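Epimerase (Methylomonas sp. DH-1, PDB 7CJ4) catalyses the manganese-dependent epimerization of ketoses at C3, with highest activity toward L-ribulose, followed by D-ribulose, D-allulose and D-fructose. Local coordinates at residues 63-68 and 104-109; 150-155 and 186-191; 181-186 and 207-212. One frame throughout, in Å; residues are numbered along the deposited sequence.

Overall arrangement
All three contacts are buried and belong to one closed barrel of eight parallel strands. Contacts 1 and 3 each join neighbouring strands, 65-69 with 107-109 and 180-185 with 207-212, and rest largely on main-chain hydrogen bonds. Contact 2 instead sets the end of strand 148-152 and the residues after it against helix 186-192, with few polar bonds and much packing round a histidine, and it reaches the second subunit. Contacts 2 and 3 share Thr186, the manganese ion and its water. Contact 1 stands farther back: its polar side chains pair with other barrel residues, and its Cys109 side chain lies about 7 Å from the metal.

Contact 1: 63-68 and 104-109; sequences NLRAHA and GGSELC
The carbonyl oxygen of Ala68 takes one hydrogen bond from the adjoining strand, from Cys109 N at 2.9 Å, and a CA-H...O contact from Leu108 CA. In return Ala68 N gives an almost straight bond (176°) to Glu107 O at 3.1 Å. The two backbone bonds straddle Leu108, as expected for parallel strands, and Ala68 CB and Leu108 CD1, 4.2 Å apart, both face helix 83-102, which links the two strands in a beta-alpha-beta unit.

His67 and Glu107 run side by side. With Glu107 CG beside its own backbone N (chi1 -56°) and the chain bent beyond it, CG rests over one face of the ring, 3.9 Å from the His67 centroid. Glu107 N also makes a weak, bent bond to His67 ND1. Toward Gly104 water takes over: one molecule lies 2.8 Å from Ser106 OG, donates to Gly104 O and weakly accepts from Arg65 NH2.

The charged ends look elsewhere: Arg65 to Glu8, and Glu107 to Lys5, which probably eases its closeness to the Asp150 carboxylate unless the two share a proton. With His67 NE2 bonded to the Glu8 carboxylate and ND1 weakly accepting, NE2 probably carries a proton.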
ATOM      1  N   ASN A  63     -12.323  18.055  28.956  1.00 24.01           N
ATOM      2  CA  ASN A  63     -13.717  17.891  28.460  1.00 27.40           C
ATOM      3  C   ASN A  63     -13.709  17.212  27.087  1.00 27.02           C
ATOM      4  O   ASN A  63     -14.373  17.724  26.158  1.00 27.47           O
ATOM      5  CB  ASN A  63     -14.457  19.224  28.342  1.00 28.15           C
ATOM      6  CG  ASN A  63     -15.939  19.029  28.109  1.00 30.01           C
ATOM      7  OD1 ASN A  63     -16.505  19.564  27.161  1.00 34.49           O
ATOM      8  ND2 ASN A  63     -16.576  18.248  28.961  1.00 28.27           N
ATOM      9  N   LEU A  64     -13.010  16.087  26.970  1.00 24.73           N
ATOM     10  CA  LEU A  64     -12.823  15.387  25.679  1.00 26.17           C
ATOM     11  C   LEU A  64     -13.255  13.928  25.817  1.00 24.66           C
ATOM     12  O   LEU A  64     -12.894  13.300  26.818  1.00 26.61           O
ATOM     13  CB  LEU A  64     -11.351  15.486  25.280  1.00 27.12           C
ATOM     14  CG  LEU A  64     -11.046  15.098  23.838  1.00 26.13           C
ATOM     15  CD1 LEU A  64     -11.406  16.229  22.896  1.00 23.63           C
ATOM     16  CD2 LEU A  64      -9.584  14.715  23.695  1.00 26.98           C
ATOM     17  N   ARG A  65     -13.979  13.418  24.824  1.00 24.57           N
ATOM     18  CA  ARG A  65     -14.401  11.997  24.747  1.00 25.54           C
ATOM     19  C   ARG A  65     -13.265  11.159  24.147  1.00 24.07           C
ATOM     20  O   ARG A  65     -12.309  11.735  23.566  1.00 22.30           O
ATOM     21  CB  ARG A  65     -15.668  11.859  23.900  1.00 26.99           C
ATOM     22  CG  ARG A  65     -16.953  12.166  24.649  1.00 31.02           C
ATOM     23  CD  ARG A  65     -18.044  12.650  23.708  1.00 34.69           C
ATOM     24  NE  ARG A  65     -18.421  11.663  22.705  1.00 38.52           N
ATOM     25  CZ  ARG A  65     -19.104  10.548  22.956  1.00 43.57           C
ATOM     26  NH1 ARG A  65     -19.409   9.715  21.976  1.00 46.61           N
ATOM     27  NH2 ARG A  65     -19.476  10.257  24.187  1.00 43.71           N
ATOM     28  N   ALA A  66     -13.384   9.838  24.270  1.00 23.08           N
ATOM     29  CA  ALA A  66     -12.406   8.859  23.754  1.00 23.12           C
ATOM     30  C   ALA A  66     -13.149   7.690  23.097  1.00 23.88           C
ATOM     31  O   ALA A  66     -14.200   7.253  23.643  1.00 23.35           O
ATOM     32  CB  ALA A  66     -11.501   8.398  24.870  1.00 23.65           C
ATOM     33  N   HIS A  67     -12.647   7.260  21.935  1.00 21.64           N
ATOM     34  CA  HIS A  67     -12.844   5.904  21.364  1.00 21.08           C
ATOM     35  C   HIS A  67     -11.462   5.241  21.298  1.00 20.36           C
ATOM     36  O   HIS A  67     -10.460   5.922  21.586  1.00 19.76           O
ATOM     37  CB  HIS A  67     -13.586   5.972  20.021  1.00 20.04           C
ATOM     38  CG  HIS A  67     -14.909   6.668  20.083  1.00 20.33           C
ATOM     39  ND1 HIS A  67     -15.949   6.220  20.880  1.00 19.21           N
ATOM     40  CD2 HIS A  67     -15.372   7.762  19.432  1.00 18.82           C
ATOM     41  CE1 HIS A  67     -16.985   7.022  20.733  1.00 20.89           C
ATOM     42  NE2 HIS A  67     -16.657   7.979  19.838  1.00 19.44           N
ATOM     43  N   ALA A  68     -11.400   3.953  20.978  1.00 19.09           N
ATOM     44  CA  ALA A  68     -10.126   3.203  20.920  1.00 20.04           C
ATOM     45  C   ALA A  68     -10.045   2.435  19.599  1.00 19.55           C
ATOM     46  O   ALA A  68     -11.065   1.894  19.147  1.00 20.71           O
ATOM     47  CB  ALA A  68     -10.007   2.286  22.113  1.00 19.78           C
ATOM     48  N   GLY A 104     -15.409   5.582  29.415  1.00 23.63           N
ATOM     49  CA  GLY A 104     -16.753   6.002  28.963  1.00 22.30           C
ATOM     50  C   GLY A 104     -16.886   5.973  27.448  1.00 21.45           C
ATOM     51  O   GLY A 104     -17.729   6.706  26.919  1.00 21.88           O
ATOM     52  N   GLY A 105     -16.081   5.151  26.767  1.00 23.06           N
ATOM     53  CA  GLY A 105     -16.064   5.043  25.294  1.00 22.26           C
ATOM     54  C   GLY A 105     -17.156   4.120  24.785  1.00 22.09           C
ATOM     55  O   GLY A 105     -17.636   3.299  25.576  1.00 23.78           O
ATOM     56  N   SER A 106     -17.530   4.237  23.505  1.00 21.81           N
ATOM     57  CA  SER A 106     -18.618   3.449  22.867  1.00 22.02           C
ATOM     58  C   SER A 106     -18.163   2.805  21.549  1.00 20.45           C
ATOM     59  O   SER A 106     -18.959   2.039  20.984  1.00 21.04           O
ATOM     60  CB  SER A 106     -19.852   4.293  22.652  1.00 22.34           C
ATOM     61  OG  SER A 106     -19.547   5.474  21.915  1.00 23.85           O
ATOM     62  N   GLU A 107     -16.942   3.070  21.073  1.00 19.69           N
ATOM     63  CA  GLU A 107     -16.453   2.468  19.799  1.00 20.59           C
ATOM     64  C   GLU A 107     -15.065   1.841  19.984  1.00 19.45           C
ATOM     65  O   GLU A 107     -14.127   2.570  20.350  1.00 19.31           O
ATOM     66  CB  GLU A 107     -16.432   3.511  18.681  1.00 19.82           C
ATOM     67  CG  GLU A 107     -17.779   4.180  18.442  1.00 19.95           C
ATOM     68  CD  GLU A 107     -18.875   3.279  17.888  1.00 20.11           C
ATOM     69  OE1 GLU A 107     -18.544   2.171  17.398  1.00 17.90           O
ATOM     70  OE2 GLU A 107     -20.067   3.688  17.947  1.00 19.39           O
ATOM     71  N   LEU A 108     -14.959   0.530  19.742  1.00 19.90           N
ATOM     72  CA  LEU A 108     -13.679  -0.201  19.540  1.00 20.64           C
ATOM     73  C   LEU A 108     -13.543  -0.512  18.044  1.00 20.24           C
ATOM     74  O   LEU A 108     -14.355  -1.308  17.538  1.00 20.58           O
ATOM     75  CB  LEU A 108     -13.661  -1.487  20.373  1.00 22.06           C
ATOM     76  CG  LEU A 108     -12.363  -2.288  20.279  1.00 22.93           C
ATOM     77  CD1 LEU A 108     -11.198  -1.489  20.846  1.00 24.39           C
ATOM     78  CD2 LEU A 108     -12.485  -3.630  20.991  1.00 24.44           C
ATOM     79  N   CYS A 109     -12.561   0.102  17.369  1.00 21.43           N
ATOM     80  CA  CYS A 109     -12.385   0.059  15.890  1.00 20.86           C
ATOM     81  C   CYS A 109     -10.935  -0.277  15.517  1.00 21.01           C
ATOM     82  O   CYS A 109     -10.128  -0.587  16.421  1.00 21.26           O
ATOM     83  CB  CYS A 109     -12.831   1.367  15.243  1.00 21.29           C
ATOM     84  SG  CYS A 109     -11.810   2.806  15.655  1.00 24.76           S
TER
HETATM   85  O   HOH W   1     -19.359   7.176  24.167  1.00 39.98           O
HETATM   86  O   HOH W   2     -15.455   9.281  26.709  1.00 32.30           O

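Contact 2: 150-155 and 186-191; sequences DLEVVN and TYHMNI. With MN (manganese (II) ion), chain C.
At the mouth of the barrel, beside the manganese site, sugar-binding His188 in the first turn of helix 186-192 packs on the residues that follow strand 148-152. Its ring is sandwiched between two side chains. Val154 CB lies over the centre of one face, 3.6 Å from the His188 centroid, and Tyr187 CD2 covers the opposite face.

At the ring edge Asn155 ND2 approaches His188 ND1 to 2.9 Å, but the angle at hydrogen is only 119° and the amide plane is turned 42° from the ring, making this a weak bond. Asn155 has firmer partners: OD1 accepts from Tyr157 N, and ND2 also bonds to Tyr157 OH of the second subunit. Ile191 CD1 packs 3.6 Å from Asn155 ND2.

Glu152, a proton donor/acceptor by similarity, is extended from CA onward (chi1 -177°), which carries OE2 to 2.1 Å from the manganese. Its carboxylate stands perpendicular to the His188 ring, whose plane runs toward the metal-bound water. With alanine in place of His188, a gap would probably open between Val154 and Tyr187, and Asn155 ND2 would lose this acceptor.

Strand 148-152 lies between strands 107-109 and 180-185; the helix, directly following strand 180-185, packs Met189 on helix 227-236 and Ile191 on Ile191 of the second subunit.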
ATOM      1  N   ASP A 150     -16.219  -1.825  15.238  1.00 20.71           N
ATOM      2  CA  ASP A 150     -16.184  -1.439  13.809  1.00 21.45           C
ATOM      3  C   ASP A 150     -14.921  -2.056  13.205  1.00 22.18           C
ATOM      4  O   ASP A 150     -13.817  -1.688  13.650  1.00 23.48           O
ATOM      5  CB  ASP A 150     -16.231   0.082  13.683  1.00 21.91           C
ATOM      6  CG  ASP A 150     -17.172   0.717  14.690  1.00 22.35           C
ATOM      7  OD1 ASP A 150     -18.380   0.800  14.397  1.00 22.77           O
ATOM      8  OD2 ASP A 150     -16.690   1.090  15.776  1.00 24.46           O
ATOM      9  N   LEU A 151     -15.081  -2.999  12.274  1.00 22.38           N
ATOM     10  CA  LEU A 151     -13.945  -3.694  11.620  1.00 23.50           C
ATOM     11  C   LEU A 151     -13.403  -2.784  10.514  1.00 23.39           C
ATOM     12  O   LEU A 151     -14.141  -2.510   9.559  1.00 21.30           O
ATOM     13  CB  LEU A 151     -14.406  -5.039  11.052  1.00 24.60           C
ATOM     14  CG  LEU A 151     -15.320  -5.879  11.943  1.00 25.25           C
ATOM     15  CD1 LEU A 151     -15.135  -7.357  11.661  1.00 25.95           C
ATOM     16  CD2 LEU A 151     -15.085  -5.612  13.410  1.00 26.14           C
ATOM     17  N   GLU A 152     -12.162  -2.318  10.654  1.00 23.73           N
ATOM     18  CA  GLU A 152     -11.526  -1.397   9.679  1.00 22.46           C
ATOM     19  C   GLU A 152     -11.021  -2.194   8.472  1.00 23.01           C
ATOM     20  O   GLU A 152     -10.106  -3.039   8.633  1.00 20.73           O
ATOM     21  CB  GLU A 152     -10.398  -0.612  10.347  1.00 21.74           C
ATOM     22  CG  GLU A 152      -9.745   0.402   9.420  1.00 21.76           C
ATOM     23  CD  GLU A 152      -8.756   1.335  10.100  1.00 22.47           C
ATOM     24  OE1 GLU A 152      -8.270   0.985  11.193  1.00 23.99           O
ATOM     25  OE2 GLU A 152      -8.473   2.409   9.538  1.00 24.13           O
ATOM     26  N   VAL A 153     -11.589  -1.929   7.294  1.00 22.21           N
ATOM     27  CA  VAL A 153     -11.079  -2.492   6.011  1.00 24.74           C
ATOM     28  C   VAL A 153      -9.768  -1.769   5.697  1.00 24.04           C
ATOM     29  O   VAL A 153      -9.810  -0.526   5.594  1.00 22.63           O
ATOM     30  CB  VAL A 153     -12.114  -2.351   4.881  1.00 24.36           C
ATOM     31  CG1 VAL A 153     -11.517  -2.662   3.519  1.00 24.05           C
ATOM     32  CG2 VAL A 153     -13.325  -3.228   5.147  1.00 24.53           C
ATOM     33  N   VAL A 154      -8.652  -2.510   5.609  1.00 23.60           N
ATOM     34  CA  VAL A 154      -7.300  -1.945   5.312  1.00 23.28           C
ATOM     35  C   VAL A 154      -6.732  -2.588   4.041  1.00 22.93           C
ATOM     36  O   VAL A 154      -7.277  -3.615   3.591  1.00 22.27           O
ATOM     37  CB  VAL A 154      -6.338  -2.090   6.507  1.00 23.40           C
ATOM     38  CG1 VAL A 154      -6.847  -1.314   7.713  1.00 23.79           C
ATOM     39  CG2 VAL A 154      -6.068  -3.541   6.874  1.00 23.90           C
ATOM     40  N   ASN A 155      -5.675  -1.990   3.481  1.00 21.28           N
ATOM     41  CA  ASN A 155      -5.089  -2.407   2.180  1.00 19.26           C
ATOM     42  C   ASN A 155      -4.367  -3.747   2.351  1.00 18.80           C
ATOM     43  O   ASN A 155      -4.213  -4.197   3.494  1.00 19.20           O
ATOM     44  CB  ASN A 155      -4.129  -1.364   1.608  1.00 17.41           C
ATOM     45  CG  ASN A 155      -2.876  -1.212   2.435  1.00 18.07           C
ATOM     46  OD1 ASN A 155      -2.045  -2.127   2.490  1.00 17.18           O
ATOM     47  ND2 ASN A 155      -2.752  -0.065   3.081  1.00 18.77           N
ATOM     48  N   THR A 186     -10.105   6.375   4.259  1.00 20.26           N
ATOM     49  CA  THR A 186      -9.879   6.924   2.898  1.00 21.95           C
ATOM     50  C   THR A 186      -8.490   6.490   2.405  1.00 22.45           C
ATOM     51  O   THR A 186      -8.364   6.211   1.196  1.00 21.53           O
ATOM     52  CB  THR A 186     -10.088   8.442   2.872  1.00 22.27           C
ATOM     53  OG1 THR A 186      -9.192   9.019   3.821  1.00 21.95           O
ATOM     54  CG2 THR A 186     -11.519   8.835   3.170  1.00 21.22           C
ATOM     55  N   TYR A 187      -7.492   6.418   3.297  1.00 21.94           N
ATOM     56  CA  TYR A 187      -6.094   6.047   2.949  1.00 22.45           C
ATOM     57  C   TYR A 187      -6.098   4.656   2.308  1.00 21.21           C
ATOM     58  O   TYR A 187      -5.470   4.486   1.241  1.00 18.30           O
ATOM     59  CB  TYR A 187      -5.160   6.090   4.163  1.00 24.48           C
ATOM     60  CG  TYR A 187      -3.846   5.372   3.969  1.00 24.89           C
ATOM     61  CD1 TYR A 187      -2.852   5.889   3.153  1.00 25.30           C
ATOM     62  CD2 TYR A 187      -3.593   4.166   4.602  1.00 24.34           C
ATOM     63  CE1 TYR A 187      -1.648   5.224   2.970  1.00 26.63           C
ATOM     64  CE2 TYR A 187      -2.400   3.485   4.425  1.00 23.34           C
ATOM     65  CZ  TYR A 187      -1.419   4.018   3.611  1.00 25.85           C
ATOM     66  OH  TYR A 187      -0.234   3.356   3.451  1.00 28.17           O
ATOM     67  N   HIS A 188      -6.782   3.695   2.941  1.00 22.45           N
ATOM     68  CA  HIS A 188      -6.867   2.278   2.484  1.00 23.80           C
ATOM     69  C   HIS A 188      -7.793   2.188   1.265  1.00 21.80           C
ATOM     70  O   HIS A 188      -7.491   1.421   0.331  1.00 21.02           O
ATOM     71  CB  HIS A 188      -7.303   1.369   3.643  1.00 22.23           C
ATOM     72  CG  HIS A 188      -6.315   1.340   4.760  1.00 22.46           C
ATOM     73  ND1 HIS A 188      -5.052   0.807   4.604  1.00 21.99           N
ATOM     74  CD2 HIS A 188      -6.388   1.790   6.035  1.00 22.35           C
ATOM     75  CE1 HIS A 188      -4.387   0.925   5.740  1.00 23.73           C
ATOM     76  NE2 HIS A 188      -5.187   1.517   6.638  1.00 22.55           N
ATOM     77  N   MET A 189      -8.876   2.966   1.270  1.00 21.16           N
ATOM     78  CA  MET A 189      -9.846   3.023   0.148  1.00 22.89           C
ATOM     79  C   MET A 189      -9.112   3.480  -1.110  1.00 22.74           C
ATOM     80  O   MET A 189      -9.386   2.926  -2.190  1.00 24.21           O
ATOM     81  CB  MET A 189     -10.989   3.994   0.452  1.00 22.70           C
ATOM     82  CG  MET A 189     -11.895   3.513   1.561  1.00 22.59           C
ATOM     83  SD  MET A 189     -13.168   4.732   1.940  1.00 26.38           S
ATOM     84  CE  MET A 189     -14.213   4.557   0.495  1.00 23.21           C
ATOM     85  N   ASN A 190      -8.214   4.452  -0.956  1.00 22.44           N
ATOM     86  CA  ASN A 190      -7.485   5.101  -2.075  1.00 22.57           C
ATOM     87  C   ASN A 190      -6.788   4.010  -2.892  1.00 22.51           C
ATOM     88  O   ASN A 190      -6.714   4.157  -4.129  1.00 21.28           O
ATOM     89  CB  ASN A 190      -6.512   6.165  -1.564  1.00 20.61           C
ATOM     90  CG  ASN A 190      -5.798   6.886  -2.685  1.00 21.85           C
ATOM     91  OD1 ASN A 190      -6.420   7.609  -3.460  1.00 23.44           O
ATOM     92  ND2 ASN A 190      -4.493   6.691  -2.779  1.00 22.11           N
ATOM     93  N   ILE A 191      -6.320   2.955  -2.215  1.00 23.27           N
ATOM     94  CA  ILE A 191      -5.568   1.825  -2.830  1.00 21.13           C
ATOM     95  C   ILE A 191      -6.549   0.800  -3.425  1.00 20.90           C
ATOM     96  O   ILE A 191      -6.415   0.497  -4.637  1.00 19.13           O
ATOM     97  CB  ILE A 191      -4.622   1.198  -1.790  1.00 22.08           C
ATOM     98  CG1 ILE A 191      -3.609   2.228  -1.282  1.00 23.01           C
ATOM     99  CG2 ILE A 191      -3.951  -0.036  -2.362  1.00 21.85           C
ATOM    100  CD1 ILE A 191      -2.872   1.819  -0.032  1.00 25.81           C
TER
HETATM  101 MN    MN C 301      -7.149   3.969   9.962  1.00 31.87          MN
HETATM  102  O   HOH W   3      -5.417   2.627  10.023  0.50 19.34           O

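Contact 3: 181-186 and 207-212; sequences FLHLDT and LGYVHI. With MN (manganese (II) ion), chain C.
Three rings, those of Tyr209, His183 and His211, meet in a row of edge-to-face contacts. Tyr209 turns an edge to one face of His183, its CD1 lying toward the rim of that face and 3.6 Å from His183 NE2. With CG opposite its backbone N (chi1 174°), His183 in turn drives its own edge into His211: the planes stand 84° apart and His183 NE2 sits over the centre of the His211 face, 3.2 Å from His211 CG. Since His183 ND1 accepts from Gly110 N, the ring hydrogen is probably on NE2, directed at the pi face of His211.

In the plane of His211, at its edge, is Asp185 OD2. Both residues bind the manganese, Asp185 OD2 at 2.1 Å and His211 ND1 at 2.2 Å, while Glu152, Glu246 and a water complete the shell. On its far side His211 NE2 bonds to Glu41, which also takes Tyr209 OH, so metal and second-shell carboxylate together probably set the turn of the imidazole. Asp185 OD1 caps Tyr187 N at the start of helix 186-192.

Beneath the rings the strands are bound firmly: His211 N donates to Leu184 O at 2.8 Å, Gly208 N to Leu182 O and Thr186 N to His211 O. Phe181 CB lies against Gly208 CA, where there is little room for a beta carbon. On the other face of the sheet Leu207 CD1 packs 3.7 Å from Leu184 CG.

A site at the C-terminal ends of the strands is characteristic of TIM barrels; here it carries the metal ligands of a xylose isomerase-like barrel.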
ATOM      1  N   PHE A 181     -19.987  -3.335  13.059  1.00 20.90           N
ATOM      2  CA  PHE A 181     -20.116  -2.391  11.919  1.00 21.47           C
ATOM      3  C   PHE A 181     -18.867  -2.427  11.042  1.00 21.95           C
ATOM      4  O   PHE A 181     -17.823  -2.960  11.458  1.00 21.07           O
ATOM      5  CB  PHE A 181     -20.325  -0.954  12.399  1.00 21.59           C
ATOM      6  CG  PHE A 181     -21.577  -0.757  13.212  1.00 22.78           C
ATOM      7  CD1 PHE A 181     -21.581  -1.039  14.567  1.00 22.93           C
ATOM      8  CD2 PHE A 181     -22.747  -0.301  12.621  1.00 22.21           C
ATOM      9  CE1 PHE A 181     -22.731  -0.867  15.320  1.00 23.76           C
ATOM     10  CE2 PHE A 181     -23.896  -0.133  13.375  1.00 23.36           C
ATOM     11  CZ  PHE A 181     -23.885  -0.414  14.723  1.00 24.28           C
ATOM     12  N   LEU A 182     -19.001  -1.842   9.851  1.00 23.85           N
ATOM     13  CA  LEU A 182     -17.886  -1.591   8.910  1.00 24.42           C
ATOM     14  C   LEU A 182     -17.179  -0.303   9.329  1.00 24.47           C
ATOM     15  O   LEU A 182     -17.870   0.634   9.764  1.00 23.23           O
ATOM     16  CB  LEU A 182     -18.441  -1.467   7.492  1.00 25.30           C
ATOM     17  CG  LEU A 182     -17.402  -1.167   6.415  1.00 24.79           C
ATOM     18  CD1 LEU A 182     -16.438  -2.330   6.257  1.00 25.73           C
ATOM     19  CD2 LEU A 182     -18.084  -0.854   5.092  1.00 23.74           C
ATOM     20  N   HIS A 183     -15.851  -0.298   9.228  1.00 24.04           N
ATOM     21  CA  HIS A 183     -14.971   0.869   9.482  1.00 23.06           C
ATOM     22  C   HIS A 183     -14.167   1.136   8.207  1.00 21.03           C
ATOM     23  O   HIS A 183     -13.406   0.245   7.794  1.00 20.05           O
ATOM     24  CB  HIS A 183     -14.103   0.610  10.723  1.00 22.71           C
ATOM     25  CG  HIS A 183     -13.090   1.671  10.983  1.00 22.92           C
ATOM     26  ND1 HIS A 183     -12.188   1.586  12.018  1.00 22.90           N
ATOM     27  CD2 HIS A 183     -12.823   2.827  10.341  1.00 24.76           C
ATOM     28  CE1 HIS A 183     -11.422   2.653  12.021  1.00 23.74           C
ATOM     29  NE2 HIS A 183     -11.792   3.433  11.001  1.00 24.97           N
ATOM     30  N   LEU A 184     -14.393   2.288   7.571  1.00 21.76           N
ATOM     31  CA  LEU A 184     -13.745   2.669   6.286  1.00 22.87           C
ATOM     32  C   LEU A 184     -12.699   3.757   6.551  1.00 21.37           C
ATOM     33  O   LEU A 184     -12.926   4.614   7.429  1.00 22.38           O
ATOM     34  CB  LEU A 184     -14.799   3.161   5.289  1.00 23.51           C
ATOM     35  CG  LEU A 184     -15.665   2.087   4.632  1.00 24.26           C
ATOM     36  CD1 LEU A 184     -16.616   2.716   3.618  1.00 23.69           C
ATOM     37  CD2 LEU A 184     -14.808   1.021   3.966  1.00 23.71           C
ATOM     38  N   ASP A 185     -11.603   3.714   5.798  1.00 18.31           N
ATOM     39  CA  ASP A 185     -10.442   4.624   5.940  1.00 19.46           C
ATOM     40  C   ASP A 185     -10.031   5.076   4.538  1.00 19.57           C
ATOM     41  O   ASP A 185      -9.674   4.212   3.721  1.00 20.55           O
ATOM     42  CB  ASP A 185      -9.313   3.917   6.694  1.00 20.29           C
ATOM     43  CG  ASP A 185      -8.113   4.808   6.946  1.00 23.19           C
ATOM     44  OD1 ASP A 185      -7.892   5.718   6.124  1.00 22.65           O
ATOM     45  OD2 ASP A 185      -7.404   4.575   7.963  1.00 24.45           O
ATOM     46  N   THR A 186     -10.105   6.375   4.259  1.00 20.26           N
ATOM     47  CA  THR A 186      -9.879   6.924   2.898  1.00 21.95           C
ATOM     48  C   THR A 186      -8.490   6.490   2.405  1.00 22.45           C
ATOM     49  O   THR A 186      -8.364   6.211   1.196  1.00 21.53           O
ATOM     50  CB  THR A 186     -10.088   8.442   2.872  1.00 22.27           C
ATOM     51  OG1 THR A 186      -9.192   9.019   3.821  1.00 21.95           O
ATOM     52  CG2 THR A 186     -11.519   8.835   3.170  1.00 21.22           C
ATOM     53  N   LEU A 207     -22.104   1.156   7.985  1.00 22.28           N
ATOM     54  CA  LEU A 207     -20.889   1.992   8.193  1.00 23.53           C
ATOM     55  C   LEU A 207     -20.991   2.643   9.574  1.00 22.00           C
ATOM     56  O   LEU A 207     -21.879   3.497   9.753  1.00 20.87           O
ATOM     57  CB  LEU A 207     -20.762   3.047   7.086  1.00 22.39           C
ATOM     58  CG  LEU A 207     -19.490   3.893   7.126  1.00 20.56           C
ATOM     59  CD1 LEU A 207     -18.253   3.007   7.079  1.00 20.38           C
ATOM     60  CD2 LEU A 207     -19.459   4.912   5.993  1.00 21.03           C
ATOM     61  N   GLY A 208     -20.113   2.253  10.503  1.00 21.54           N
ATOM     62  CA  GLY A 208     -20.194   2.648  11.924  1.00 22.63           C
ATOM     63  C   GLY A 208     -19.044   3.537  12.367  1.00 22.55           C
ATOM     64  O   GLY A 208     -19.102   4.055  13.492  1.00 25.28           O
ATOM     65  N   TYR A 209     -18.021   3.716  11.532  1.00 21.86           N
ATOM     66  CA  TYR A 209     -16.791   4.471  11.888  1.00 22.26           C
ATOM     67  C   TYR A 209     -16.059   4.853  10.602  1.00 22.65           C
ATOM     68  O   TYR A 209     -16.064   4.067   9.635  1.00 22.85           O
ATOM     69  CB  TYR A 209     -15.893   3.620  12.788  1.00 22.47           C
ATOM     70  CG  TYR A 209     -15.073   4.388  13.798  1.00 23.06           C
ATOM     71  CD1 TYR A 209     -13.872   4.977  13.446  1.00 23.94           C
ATOM     72  CD2 TYR A 209     -15.479   4.498  15.117  1.00 22.43           C
ATOM     73  CE1 TYR A 209     -13.118   5.685  14.366  1.00 22.75           C
ATOM     74  CE2 TYR A 209     -14.729   5.188  16.052  1.00 21.52           C
ATOM     75  CZ  TYR A 209     -13.542   5.785  15.677  1.00 22.31           C
ATOM     76  OH  TYR A 209     -12.794   6.467  16.593  1.00 21.26           O
ATOM     77  N   VAL A 210     -15.426   6.023  10.603  1.00 23.97           N
ATOM     78  CA  VAL A 210     -14.689   6.563   9.425  1.00 23.19           C
ATOM     79  C   VAL A 210     -13.316   7.080   9.863  1.00 21.87           C
ATOM     80  O   VAL A 210     -13.236   7.799  10.880  1.00 19.53           O
ATOM     81  CB  VAL A 210     -15.490   7.670   8.723  1.00 24.43           C
ATOM     82  CG1 VAL A 210     -14.589   8.532   7.850  1.00 25.16           C
ATOM     83  CG2 VAL A 210     -16.642   7.090   7.916  1.00 25.57           C
ATOM     84  N   HIS A 211     -12.281   6.730   9.098  1.00 19.89           N
ATOM     85  CA  HIS A 211     -10.928   7.339   9.177  1.00 20.12           C
ATOM     86  C   HIS A 211     -10.698   8.196   7.934  1.00 20.12           C
ATOM     87  O   HIS A 211     -10.824   7.655   6.819  1.00 18.39           O
ATOM     88  CB  HIS A 211      -9.846   6.268   9.331  1.00 19.02           C
ATOM     89  CG  HIS A 211      -9.658   5.843  10.745  1.00 22.06           C
ATOM     90  ND1 HIS A 211      -8.612   5.028  11.145  1.00 22.37           N
ATOM     91  CD2 HIS A 211     -10.368   6.137  11.856  1.00 21.29           C
ATOM     92  CE1 HIS A 211      -8.698   4.819  12.441  1.00 23.67           C
ATOM     93  NE2 HIS A 211      -9.759   5.503  12.905  1.00 23.54           N
ATOM     94  N   ILE A 212     -10.400   9.480   8.144  1.00 21.24           N
ATOM     95  CA  ILE A 212      -9.943  10.429   7.091  1.00 21.61           C
ATOM     96  C   ILE A 212      -8.416  10.428   7.094  1.00 22.25           C
ATOM     97  O   ILE A 212      -7.837  10.946   8.072  1.00 22.68           O
ATOM     98  CB  ILE A 212     -10.497  11.848   7.329  1.00 21.69           C
ATOM     99  CG1 ILE A 212     -12.021  11.861   7.429  1.00 20.33           C
ATOM    100  CG2 ILE A 212      -9.999  12.797   6.253  1.00 22.57           C
ATOM    101  CD1 ILE A 212     -12.703  11.057   6.365  1.00 20.39           C
TER
HETATM  102 MN    MN C 301      -7.149   3.969   9.962  1.00 31.87          MN
HETATM  103  O   HOH W   3      -5.417   2.627  10.023  0.50 19.34           O